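Local coordinates for single-stranded DNA-binding protein (Thermus thermophilus, PDB 2CWA) that binds single-stranded DNA and probably recruits partner proteins to it during DNA replication, recombination and repair, at residues 64-67 / 68-72. Numbering follows the deposited sequence.
Sequences EMWG and DLLDQ
Trp66 meets Leu69 and Leu70 just beyond the short helix 60-64 of the first OB-fold domain. Two beta turns overlap here, sharing Trp66 and Gly67. The first is of type I, from Glu64 to Gly67. The second runs from Trp66 to Leu69, and the positive phi of Asp68 (phi/psi 66/24°) after an extended Gly67 makes it type II. It is closed by Leu69 N, which donates to Trp66 O at 3.3 Å.

The turn brings two leucines up to the six-membered side of the indole. With Trp66 CG anti to its own carbonyl carbon (chi1 -58°), CE3 is placed near a methyl of each leucine. Leu69 crosses the tryptophan side chain at about a right angle, with its CD2 methyl 4.0 Å from Trp66 CE3. Leu70 sets one methyl on each part of the same side chain: CD1 lies 3.7 Å from Trp66 CB, while CD2 reaches CE3 at 4.1 Å. One face of the ring has CG of Met65, a selenomethionine, 3.9 Å above its plane near the rim.

Leu70 is buried and also touches Leu14, Leu32 and Leu104, so it ties the turn to the barrel strands. An alanine here would lose CG and both methyls and is likely to leave a gap beside Trp66 CB, with the indole less firmly held. Trp66 itself packs on Leu30, Leu104 and Pro106.

Past Leu70 the chain turns polar. Asp71 OD2 forms a salt bridge with Arg17, while Asp71 OD1 accepts a hydrogen bond from Gln72 N at 2.7 Å through its anti lone pair.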
ATOM      1  N   GLU A  64      12.356 -11.964 -13.104  1.00 30.16           N
ATOM      2  CA  GLU A  64      13.116 -13.155 -13.477  1.00 29.27           C
ATOM      3  C   GLU A  64      14.300 -13.365 -12.556  1.00 28.92           C
ATOM      4  O   GLU A  64      14.734 -14.488 -12.317  1.00 28.24           O
ATOM      5  CB  GLU A  64      13.629 -13.030 -14.914  1.00 32.97           C
ATOM      6  CG  GLU A  64      12.549 -13.107 -15.971  1.00 37.45           C
ATOM      7  CD  GLU A  64      13.111 -13.001 -17.375  1.00 42.73           C
ATOM      8  OE1 GLU A  64      14.099 -13.702 -17.671  1.00 42.91           O
ATOM      9  OE2 GLU A  64      12.559 -12.221 -18.182  1.00 46.08           O
HETATM   10  N   MSE A  65      14.835 -12.263 -12.054  1.00 26.99           N
HETATM   11  CA  MSE A  65      15.980 -12.308 -11.163  1.00 31.52           C
HETATM   12  C   MSE A  65      15.702 -13.132  -9.903  1.00 31.10           C
HETATM   13  O   MSE A  65      16.581 -13.840  -9.412  1.00 29.63           O
HETATM   14  CB  MSE A  65      16.357 -10.876 -10.778  1.00 32.95           C
HETATM   15  CG  MSE A  65      17.551 -10.739  -9.869  1.00 40.81           C
HETATM   16 SE   MSE A  65      17.743  -8.870  -9.431  1.00 43.26          SE
HETATM   17  CE  MSE A  65      18.354  -8.228 -11.152  1.00 41.94           C
ATOM     18  N   TRP A  66      14.477 -13.043  -9.393  1.00 33.22           N
ATOM     19  CA  TRP A  66      14.098 -13.748  -8.169  1.00 35.82           C
ATOM     20  C   TRP A  66      13.263 -15.001  -8.370  1.00 41.24           C
ATOM     21  O   TRP A  66      12.724 -15.556  -7.411  1.00 41.84           O
ATOM     22  CB  TRP A  66      13.359 -12.783  -7.246  1.00 34.53           C
ATOM     23  CG  TRP A  66      14.203 -11.607  -6.925  1.00 31.87           C
ATOM     24  CD1 TRP A  66      13.974 -10.311  -7.274  1.00 30.16           C
ATOM     25  CD2 TRP A  66      15.472 -11.634  -6.270  1.00 32.45           C
ATOM     26  NE1 TRP A  66      15.032  -9.524  -6.883  1.00 31.30           N
ATOM     27  CE2 TRP A  66      15.965 -10.313  -6.264  1.00 31.72           C
ATOM     28  CE3 TRP A  66      16.246 -12.648  -5.691  1.00 32.32           C
ATOM     29  CZ2 TRP A  66      17.200  -9.979  -5.699  1.00 29.81           C
ATOM     30  CZ3 TRP A  66      17.474 -12.315  -5.131  1.00 30.68           C
ATOM     31  CH2 TRP A  66      17.937 -10.990  -5.142  1.00 30.52           C
ATOM     32  N   GLY A  67      13.163 -15.450  -9.616  1.00 44.36           N
ATOM     33  CA  GLY A  67      12.389 -16.640  -9.902  1.00 47.13           C
ATOM     34  C   GLY A  67      13.043 -17.870  -9.316  1.00 47.51           C
ATOM     35  O   GLY A  67      14.228 -18.113  -9.540  1.00 47.75           O
ATOM     36  N   ASP A  68      12.272 -18.639  -8.552  1.00 48.34           N
ATOM     37  CA  ASP A  68      12.763 -19.865  -7.933  1.00 49.59           C
ATOM     38  C   ASP A  68      13.842 -19.630  -6.878  1.00 47.74           C
ATOM     39  O   ASP A  68      14.640 -20.524  -6.600  1.00 49.66           O
ATOM     40  CB  ASP A  68      13.302 -20.816  -9.008  1.00 55.18           C
ATOM     41  CG  ASP A  68      12.297 -21.077 -10.116  1.00 60.56           C
ATOM     42  OD1 ASP A  68      11.216 -21.638  -9.826  1.00 61.86           O
ATOM     43  OD2 ASP A  68      12.589 -20.715 -11.279  1.00 62.20           O
ATOM     44  N   LEU A  69      13.870 -18.433  -6.297  1.00 43.16           N
ATOM     45  CA  LEU A  69      14.855 -18.115  -5.264  1.00 42.70           C
ATOM     46  C   LEU A  69      14.220 -17.684  -3.945  1.00 40.25           C
ATOM     47  O   LEU A  69      14.870 -17.713  -2.901  1.00 40.16           O
ATOM     48  CB  LEU A  69      15.797 -16.997  -5.724  1.00 40.37           C
ATOM     49  CG  LEU A  69      16.992 -17.341  -6.612  1.00 44.54           C
ATOM     50  CD1 LEU A  69      16.511 -17.753  -7.987  1.00 45.23           C
ATOM     51  CD2 LEU A  69      17.906 -16.129  -6.716  1.00 41.60           C
ATOM     52  N   LEU A  70      12.956 -17.280  -3.993  1.00 36.12           N
ATOM     53  CA  LEU A  70      12.272 -16.818  -2.792  1.00 34.37           C
ATOM     54  C   LEU A  70      11.246 -17.817  -2.262  1.00 36.12           C
ATOM     55  O   LEU A  70      10.448 -18.367  -3.024  1.00 35.86           O
ATOM     56  CB  LEU A  70      11.585 -15.483  -3.080  1.00 32.26           C
ATOM     57  CG  LEU A  70      12.442 -14.407  -3.759  1.00 34.74           C
ATOM     58  CD1 LEU A  70      11.584 -13.176  -4.001  1.00 31.67           C
ATOM     59  CD2 LEU A  70      13.656 -14.063  -2.905  1.00 31.15           C
ATOM     60  N   ASP A  71      11.263 -18.036  -0.950  1.00 35.22           N
ATOM     61  CA  ASP A  71      10.335 -18.969  -0.320  1.00 36.24           C
ATOM     62  C   ASP A  71       9.531 -18.275   0.777  1.00 34.11           C
ATOM     63  O   ASP A  71       9.858 -17.161   1.192  1.00 29.74           O
ATOM     64  CB  ASP A  71      11.101 -20.144   0.293  1.00 41.56           C
ATOM     65  CG  ASP A  71      10.306 -21.444   0.258  1.00 48.10           C
ATOM     66  OD1 ASP A  71       9.069 -21.406   0.451  1.00 47.26           O
ATOM     67  OD2 ASP A  71      10.926 -22.509   0.043  1.00 52.01           O
ATOM     68  N   GLN A  72       8.477 -18.940   1.238  1.00 29.33           N
ATOM     69  CA  GLN A  72       7.639 -18.404   2.303  1.00 26.83           C
ATOM     70  C   GLN A  72       8.540 -18.075   3.493  1.00 24.37           C
ATOM     71  O   GLN A  72       9.494 -18.798   3.772  1.00 24.67           O
ATOM     72  CB  GLN A  72       6.597 -19.455   2.716  1.00 27.31           C
ATOM     73  CG  GLN A  72       5.679 -19.047   3.860  1.00 25.09           C
ATOM     74  CD  GLN A  72       4.703 -20.158   4.233  1.00 26.26           C
ATOM     75  OE1 GLN A  72       5.115 -21.263   4.568  1.00 25.53           O
ATOM     76  NE2 GLN A  72       3.410 -19.869   4.161  1.00 26.79           N
TER